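Local coordinates for outer membrane protein (Bartonella henselae, PDB 2FI9) that is of unknown function but belongs to the DUF498/DUF598 family of uncharacterised proteins, at residues A[14-26]-A[114-128]. Numbering follows the deposited sequence.
Sequences GRAPIDAYGNGGF and LAEDRAVAALLFAVE
Arg15 reaches across to the start of strand 120-124 and gives one N-H of NH1 to the backbone carbonyl of Val120, with NH1 2.9 Å from Val120 O. The acceptor lies close to the guanidinium plane and the N-H...O angle is 155°. Leu114 splits its two methyls between Arg15 and the peptide that follows: CD1 sits over one guanidinium face and along the aliphatic part of Arg15, 3.8 Å from its CB, while CD2 presses on the peptide between Ala16 and Pro17.

At the other end, the type I' turn from Gly22 to Gly25 grips the chain terminus by its backbone. Asn23 N donates to Glu128 O, an oxygen of the terminal carboxylate, at 2.7 Å in an almost straight bond, and Gly24 N to Val127 O at 3.0 Å; both donors stand above the plane of the acceptor group. A water ties the turn to the tail further, accepting from Gly22 N and Val127 N and donating to Gly25 O. Beside it, the Tyr21 ring meets Val127 CG2 with its edge at CD1, the two side chains running alongside each other.

Between these polar ends lies an apolar patch. With CG anti to its carbonyl carbon (chi1 -62°), Phe26 directs its ring at Leu124 and the residues after it, where CZ lies 3.5 Å from Leu124 CB and CE2 3.7 Å from Ala126 CB. Ile18 CG1 adds a looser contact with Leu124 CD1.

Second-shell bonds hold the partners in place: Asn111 OD1 receives Ile18 N, Ala126 N bonds to Ser36 OG and Phe125 O to Thr103 OG1. The contact thus joins the three-stranded antiparallel sheet and the segment leading into it to the end of helix 103-115, to strand 120-124, central in the five-stranded mixed sheet, and to the C-terminal tail, with helix 103-115 packed against both Phe26 and Leu124.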
ATOM      1  N   GLY A  14     -11.938  -2.199  -6.312  1.00 34.22           N
ATOM      2  CA  GLY A  14     -11.837  -2.866  -5.017  1.00 33.32           C
ATOM      3  C   GLY A  14     -10.434  -3.429  -4.858  1.00 33.74           C
ATOM      4  O   GLY A  14      -9.592  -3.250  -5.738  1.00 34.07           O
ATOM      5  N   ARG A  15     -10.181  -4.120  -3.756  1.00 33.08           N
ATOM      6  CA  ARG A  15      -8.889  -4.794  -3.569  1.00 32.91           C
ATOM      7  C   ARG A  15      -8.853  -6.106  -4.345  1.00 32.95           C
ATOM      8  O   ARG A  15      -9.883  -6.742  -4.527  1.00 33.40           O
ATOM      9  CB  ARG A  15      -8.655  -5.075  -2.094  1.00 32.99           C
ATOM     10  CG  ARG A  15      -8.347  -3.827  -1.292  1.00 32.83           C
ATOM     11  CD  ARG A  15      -8.542  -4.053   0.186  1.00 33.90           C
ATOM     12  NE  ARG A  15      -9.943  -4.330   0.514  1.00 33.10           N
ATOM     13  CZ  ARG A  15     -10.370  -4.624   1.737  1.00 36.02           C
ATOM     14  NH1 ARG A  15      -9.505  -4.684   2.755  1.00 35.85           N
ATOM     15  NH2 ARG A  15     -11.658  -4.851   1.946  1.00 35.39           N
ATOM     16  N   ALA A  16      -7.665  -6.509  -4.781  1.00 32.90           N
ATOM     17  CA  ALA A  16      -7.451  -7.798  -5.451  1.00 33.08           C
ATOM     18  C   ALA A  16      -6.074  -8.292  -5.038  1.00 33.29           C
ATOM     19  O   ALA A  16      -5.226  -7.484  -4.698  1.00 32.56           O
ATOM     20  CB  ALA A  16      -7.502  -7.625  -6.966  1.00 33.06           C
ATOM     21  N   PRO A  17      -5.829  -9.614  -5.081  1.00 33.73           N
ATOM     22  CA  PRO A  17      -4.429 -10.001  -4.843  1.00 33.83           C
ATOM     23  C   PRO A  17      -3.506  -9.338  -5.867  1.00 33.78           C
ATOM     24  O   PRO A  17      -3.907  -9.130  -7.022  1.00 33.90           O
ATOM     25  CB  PRO A  17      -4.426 -11.522  -5.041  1.00 33.57           C
ATOM     26  CG  PRO A  17      -5.860 -11.943  -4.984  1.00 34.40           C
ATOM     27  CD  PRO A  17      -6.723 -10.760  -5.284  1.00 33.31           C
ATOM     28  N   ILE A  18      -2.299  -8.994  -5.437  1.00 34.64           N
ATOM     29  CA  ILE A  18      -1.281  -8.468  -6.337  1.00 34.35           C
ATOM     30  C   ILE A  18      -0.481  -9.674  -6.832  1.00 34.51           C
ATOM     31  O   ILE A  18       0.237 -10.317  -6.050  1.00 34.19           O
ATOM     32  CB  ILE A  18      -0.368  -7.423  -5.629  1.00 34.28           C
ATOM     33  CG1 ILE A  18      -1.180  -6.262  -5.044  1.00 33.77           C
ATOM     34  CG2 ILE A  18       0.734  -6.907  -6.569  1.00 34.79           C
ATOM     35  CD1 ILE A  18      -2.221  -5.651  -5.956  1.00 35.51           C
ATOM     36  N   ASP A  19      -0.622  -9.971  -8.122  1.00 34.58           N
ATOM     37  CA  ASP A  19      -0.058 -11.186  -8.719  1.00 34.68           C
ATOM     38  C   ASP A  19       1.433 -11.104  -9.060  1.00 34.61           C
ATOM     39  O   ASP A  19       2.072 -12.137  -9.252  1.00 34.04           O
ATOM     40  CB  ASP A  19      -0.873 -11.601  -9.950  1.00 35.16           C
ATOM     41  CG  ASP A  19      -2.327 -11.851  -9.609  1.00 36.53           C
ATOM     42  OD1 ASP A  19      -2.595 -12.392  -8.517  1.00 39.08           O
ATOM     43  OD2 ASP A  19      -3.206 -11.496 -10.414  1.00 39.66           O
ATOM     44  N   ALA A  20       1.974  -9.889  -9.140  1.00 33.90           N
ATOM     45  CA  ALA A  20       3.384  -9.692  -9.466  1.00 33.87           C
ATOM     46  C   ALA A  20       3.831  -8.288  -9.103  1.00 34.42           C
ATOM     47  O   ALA A  20       3.010  -7.369  -9.017  1.00 34.22           O
ATOM     48  CB  ALA A  20       3.646  -9.960 -10.936  1.00 33.74           C
ATOM     49  N   TYR A  21       5.133  -8.148  -8.853  1.00 34.55           N
ATOM     50  CA  TYR A  21       5.777  -6.851  -8.681  1.00 34.72           C
ATOM     51  C   TYR A  21       7.119  -6.948  -9.407  1.00 34.78           C
ATOM     52  O   TYR A  21       7.510  -8.030  -9.877  1.00 34.16           O
ATOM     53  CB  TYR A  21       5.959  -6.511  -7.192  1.00 35.33           C
ATOM     54  CG  TYR A  21       6.843  -7.484  -6.436  1.00 35.83           C
ATOM     55  CD1 TYR A  21       8.190  -7.212  -6.238  1.00 37.05           C
ATOM     56  CD2 TYR A  21       6.331  -8.684  -5.933  1.00 37.22           C
ATOM     57  CE1 TYR A  21       9.021  -8.112  -5.553  1.00 38.60           C
ATOM     58  CE2 TYR A  21       7.151  -9.586  -5.248  1.00 36.68           C
ATOM     59  CZ  TYR A  21       8.482  -9.294  -5.066  1.00 37.28           C
ATOM     60  OH  TYR A  21       9.300 -10.166  -4.385  1.00 38.89           O
ATOM     61  N   GLY A  22       7.827  -5.827  -9.493  1.00 34.23           N
ATOM     62  CA  GLY A  22       9.032  -5.748 -10.313  1.00 33.46           C
ATOM     63  C   GLY A  22       8.733  -4.960 -11.566  1.00 33.57           C
ATOM     64  O   GLY A  22       7.557  -4.690 -11.884  1.00 33.47           O
ATOM     65  N   ASN A  23       9.789  -4.593 -12.288  1.00 33.10           N
ATOM     66  CA  ASN A  23       9.665  -3.948 -13.589  1.00 33.34           C
ATOM     67  C   ASN A  23       8.933  -2.609 -13.505  1.00 32.85           C
ATOM     68  O   ASN A  23       8.180  -2.228 -14.415  1.00 32.72           O
ATOM     69  CB  ASN A  23       8.978  -4.887 -14.595  1.00 34.00           C
ATOM     70  CG  ASN A  23       9.013  -4.347 -16.024  1.00 36.48           C
ATOM     71  OD1 ASN A  23      10.018  -3.772 -16.457  1.00 39.58           O
ATOM     72  ND2 ASN A  23       7.915  -4.529 -16.761  1.00 38.83           N
ATOM     73  N   GLY A  24       9.154  -1.908 -12.398  1.00 32.19           N
ATOM     74  CA  GLY A  24       8.571  -0.599 -12.159  1.00 32.00           C
ATOM     75  C   GLY A  24       7.053  -0.629 -12.034  1.00 31.78           C
ATOM     76  O   GLY A  24       6.392   0.405 -12.170  1.00 32.45           O
ATOM     77  N   GLY A  25       6.487  -1.800 -11.773  1.00 30.94           N
ATOM     78  CA  GLY A  25       5.059  -1.850 -11.564  1.00 31.27           C
ATOM     79  C   GLY A  25       4.501  -3.083 -10.893  1.00 31.81           C
ATOM     80  O   GLY A  25       5.183  -3.782 -10.126  1.00 32.00           O
ATOM     81  N   PHE A  26       3.239  -3.345 -11.209  1.00 31.69           N
ATOM     82  CA  PHE A  26       2.481  -4.399 -10.560  1.00 31.90           C
ATOM     83  C   PHE A  26       1.544  -5.042 -11.552  1.00 31.63           C
ATOM     84  O   PHE A  26       1.119  -4.411 -12.538  1.00 31.32           O
ATOM     85  CB  PHE A  26       1.686  -3.835  -9.371  1.00 31.93           C
ATOM     86  CG  PHE A  26       2.557  -3.254  -8.298  1.00 31.77           C
ATOM     87  CD1 PHE A  26       3.190  -4.079  -7.362  1.00 30.54           C
ATOM     88  CD2 PHE A  26       2.775  -1.878  -8.240  1.00 32.01           C
ATOM     89  CE1 PHE A  26       4.022  -3.537  -6.363  1.00 30.49           C
ATOM     90  CE2 PHE A  26       3.593  -1.333  -7.271  1.00 31.25           C
ATOM     91  CZ  PHE A  26       4.236  -2.164  -6.324  1.00 32.56           C
ATOM     92  N   LEU A 114      -5.445 -10.162   2.895  1.00 32.64           N
ATOM     93  CA  LEU A 114      -6.625  -9.995   2.037  1.00 33.48           C
ATOM     94  C   LEU A 114      -7.459 -11.287   1.955  1.00 33.62           C
ATOM     95  O   LEU A 114      -8.690 -11.265   2.099  1.00 34.13           O
ATOM     96  CB  LEU A 114      -6.213  -9.517   0.637  1.00 33.09           C
ATOM     97  CG  LEU A 114      -7.396  -9.208  -0.285  1.00 34.07           C
ATOM     98  CD1 LEU A 114      -8.218  -8.031   0.261  1.00 35.31           C
ATOM     99  CD2 LEU A 114      -6.890  -8.931  -1.684  1.00 34.14           C
ATOM    100  N   ALA A 115      -6.772 -12.409   1.752  1.00 34.54           N
ATOM    101  CA  ALA A 115      -7.397 -13.731   1.704  1.00 34.69           C
ATOM    102  C   ALA A 115      -8.094 -14.104   3.018  1.00 35.16           C
ATOM    103  O   ALA A 115      -9.051 -14.881   3.021  1.00 34.55           O
ATOM    104  CB  ALA A 115      -6.360 -14.793   1.334  1.00 34.83           C
ATOM    105  N   GLU A 116      -7.595 -13.564   4.124  1.00 35.11           N
ATOM    106  CA  GLU A 116      -8.189 -13.773   5.442  1.00 35.91           C
ATOM    107  C   GLU A 116      -9.335 -12.793   5.741  1.00 36.11           C
ATOM    108  O   GLU A 116      -9.846 -12.771   6.861  1.00 35.94           O
ATOM    109  CB  GLU A 116      -7.116 -13.610   6.528  1.00 36.05           C
ATOM    110  CG  GLU A 116      -6.166 -14.773   6.698  1.00 36.07           C
ATOM    111  CD  GLU A 116      -5.050 -14.478   7.706  1.00 36.91           C
ATOM    112  OE1 GLU A 116      -5.133 -13.475   8.483  1.00 36.08           O
ATOM    113  OE2 GLU A 116      -4.076 -15.263   7.708  1.00 38.61           O
ATOM    114  N   ASP A 117      -9.719 -11.977   4.759  1.00 36.25           N
ATOM    115  CA  ASP A 117     -10.773 -10.966   4.926  1.00 36.66           C
ATOM    116  C   ASP A 117     -10.490  -9.928   6.011  1.00 36.67           C
ATOM    117  O   ASP A 117     -11.410  -9.433   6.658  1.00 36.52           O
ATOM    118  CB  ASP A 117     -12.141 -11.626   5.186  1.00 37.52           C
ATOM    119  CG  ASP A 117     -12.558 -12.570   4.070  1.00 39.74           C
ATOM    120  OD1 ASP A 117     -12.505 -12.172   2.884  1.00 42.42           O
ATOM    121  OD2 ASP A 117     -12.938 -13.720   4.384  1.00 42.89           O
ATOM    122  N   ARG A 118      -9.218  -9.596   6.208  1.00 36.35           N
ATOM    123  CA  ARG A 118      -8.837  -8.547   7.166  1.00 36.42           C
ATOM    124  C   ARG A 118      -9.066  -7.194   6.498  1.00 35.30           C
ATOM    125  O   ARG A 118      -8.963  -7.087   5.268  1.00 34.36           O
ATOM    126  CB  ARG A 118      -7.367  -8.679   7.575  1.00 37.06           C
ATOM    127  CG  ARG A 118      -6.883 -10.113   7.892  1.00 41.19           C
ATOM    128  CD  ARG A 118      -7.627 -10.783   9.058  1.00 46.30           C
ATOM    129  NE  ARG A 118      -7.561  -9.954  10.260  1.00 49.82           N
ATOM    130  CZ  ARG A 118      -6.550  -9.942  11.122  1.00 52.92           C
ATOM    131  NH1 ARG A 118      -6.586  -9.130  12.170  1.00 52.83           N
ATOM    132  NH2 ARG A 118      -5.490 -10.723  10.937  1.00 55.51           N
ATOM    133  N   ALA A 119      -9.376  -6.170   7.297  1.00 34.10           N
ATOM    134  CA  ALA A 119      -9.496  -4.800   6.791  1.00 33.06           C
ATOM    135  C   ALA A 119      -8.089  -4.232   6.513  1.00 32.24           C
ATOM    136  O   ALA A 119      -7.602  -3.361   7.233  1.00 31.83           O
ATOM    137  CB  ALA A 119     -10.283  -3.907   7.789  1.00 32.43           C
ATOM    138  N   VAL A 120      -7.456  -4.737   5.456  1.00 31.31           N
ATOM    139  CA  VAL A 120      -6.064  -4.417   5.134  1.00 31.13           C
ATOM    140  C   VAL A 120      -5.967  -3.502   3.915  1.00 31.14           C
ATOM    141  O   VAL A 120      -6.764  -3.614   2.949  1.00 30.69           O
ATOM    142  CB  VAL A 120      -5.231  -5.726   4.904  1.00 30.89           C
ATOM    143  CG1 VAL A 120      -5.719  -6.478   3.693  1.00 31.79           C
ATOM    144  CG2 VAL A 120      -3.697  -5.441   4.828  1.00 29.94           C
ATOM    145  N   ALA A 121      -4.996  -2.596   3.979  1.00 30.47           N
ATOM    146  CA  ALA A 121      -4.671  -1.688   2.899  1.00 30.78           C
ATOM    147  C   ALA A 121      -3.182  -1.814   2.657  1.00 31.06           C
ATOM    148  O   ALA A 121      -2.444  -2.243   3.540  1.00 31.85           O
ATOM    149  CB  ALA A 121      -5.033  -0.232   3.278  1.00 30.65           C
ATOM    150  N   ALA A 122      -2.732  -1.432   1.468  1.00 31.75           N
ATOM    151  CA  ALA A 122      -1.301  -1.420   1.162  1.00 31.31           C
ATOM    152  C   ALA A 122      -0.925  -0.189   0.352  1.00 31.56           C
ATOM    153  O   ALA A 122      -1.670   0.227  -0.537  1.00 32.12           O
ATOM    154  CB  ALA A 122      -0.922  -2.681   0.394  1.00 31.72           C
ATOM    155  N   LEU A 123       0.229   0.398   0.669  1.00 31.39           N
ATOM    156  CA  LEU A 123       0.828   1.419  -0.151  1.00 31.70           C
ATOM    157  C   LEU A 123       2.099   0.797  -0.672  1.00 31.53           C
ATOM    158  O   LEU A 123       2.950   0.398   0.114  1.00 32.10           O
ATOM    159  CB  LEU A 123       1.156   2.650   0.696  1.00 31.77           C
ATOM    160  CG  LEU A 123       1.905   3.790   0.002  1.00 33.31           C
ATOM    161  CD1 LEU A 123       1.210   4.249  -1.252  1.00 32.56           C
ATOM    162  CD2 LEU A 123       2.085   4.992   0.957  1.00 33.85           C
ATOM    163  N   LEU A 124       2.242   0.705  -1.987  1.00 31.04           N
ATOM    164  CA  LEU A 124       3.345  -0.079  -2.535  1.00 31.55           C
ATOM    165  C   LEU A 124       4.210   0.730  -3.493  1.00 31.52           C
ATOM    166  O   LEU A 124       3.753   1.079  -4.580  1.00 31.54           O
ATOM    167  CB  LEU A 124       2.803  -1.337  -3.227  1.00 31.05           C
ATOM    168  CG  LEU A 124       1.867  -2.232  -2.401  1.00 31.08           C
ATOM    169  CD1 LEU A 124       1.133  -3.243  -3.255  1.00 27.36           C
ATOM    170  CD2 LEU A 124       2.615  -2.973  -1.294  1.00 29.31           C
ATOM    171  N   PHE A 125       5.452   1.014  -3.094  1.00 30.99           N
ATOM    172  CA  PHE A 125       6.406   1.639  -4.000  1.00 30.60           C
ATOM    173  C   PHE A 125       6.862   0.619  -5.016  1.00 30.85           C
ATOM    174  O   PHE A 125       7.343  -0.441  -4.654  1.00 30.51           O
ATOM    175  CB  PHE A 125       7.603   2.174  -3.249  1.00 31.01           C
ATOM    176  CG  PHE A 125       8.605   2.893  -4.118  1.00 30.85           C
ATOM    177  CD1 PHE A 125       8.321   4.155  -4.633  1.00 29.30           C
ATOM    178  CD2 PHE A 125       9.850   2.326  -4.383  1.00 31.30           C
ATOM    179  CE1 PHE A 125       9.246   4.827  -5.417  1.00 29.66           C
ATOM    180  CE2 PHE A 125      10.803   3.013  -5.156  1.00 31.65           C
ATOM    181  CZ  PHE A 125      10.498   4.256  -5.674  1.00 29.15           C
ATOM    182  N   ALA A 126       6.715   0.958  -6.289  1.00 30.87           N
ATOM    183  CA  ALA A 126       7.047   0.039  -7.374  1.00 30.85           C
ATOM    184  C   ALA A 126       8.549  -0.062  -7.499  1.00 31.01           C
ATOM    185  O   ALA A 126       9.224   0.946  -7.642  1.00 30.67           O
ATOM    186  CB  ALA A 126       6.469   0.538  -8.662  1.00 30.92           C
ATOM    187  N   VAL A 127       9.055  -1.286  -7.452  1.00 31.92           N
ATOM    188  CA  VAL A 127      10.488  -1.555  -7.574  1.00 32.81           C
ATOM    189  C   VAL A 127      10.827  -2.104  -8.953  1.00 33.47           C
ATOM    190  O   VAL A 127       9.966  -2.651  -9.656  1.00 33.23           O
ATOM    191  CB  VAL A 127      11.000  -2.582  -6.506  1.00 32.78           C
ATOM    192  CG1 VAL A 127      10.976  -1.988  -5.115  1.00 32.66           C
ATOM    193  CG2 VAL A 127      10.186  -3.858  -6.537  1.00 32.75           C
ATOM    194  N   GLU A 128      12.099  -1.961  -9.330  1.00 34.16           N
ATOM    195  CA  GLU A 128      12.620  -2.622 -10.526  1.00 35.38           C
ATOM    196  C   GLU A 128      12.584  -4.134 -10.305  1.00 35.36           C
ATOM    197  O   GLU A 128      12.280  -4.890 -11.218  1.00 34.30           O
ATOM    198  CB  GLU A 128      14.051  -2.173 -10.821  1.00 35.74           C
ATOM    199  CG  GLU A 128      14.177  -0.748 -11.289  1.00 38.21           C
ATOM    200  CD  GLU A 128      13.587  -0.531 -12.665  1.00 42.38           C
ATOM    201  OE1 GLU A 128      13.084   0.586 -12.913  1.00 44.06           O
ATOM    202  OE2 GLU A 128      13.611  -1.470 -13.500  1.00 43.57           O
ATOM    203  OXT GLU A 128      12.852  -4.618  -9.186  1.00 35.31           O
TER
HETATM  204  O   HOH W   1       7.249  -3.147  -8.497  1.00 34.88           O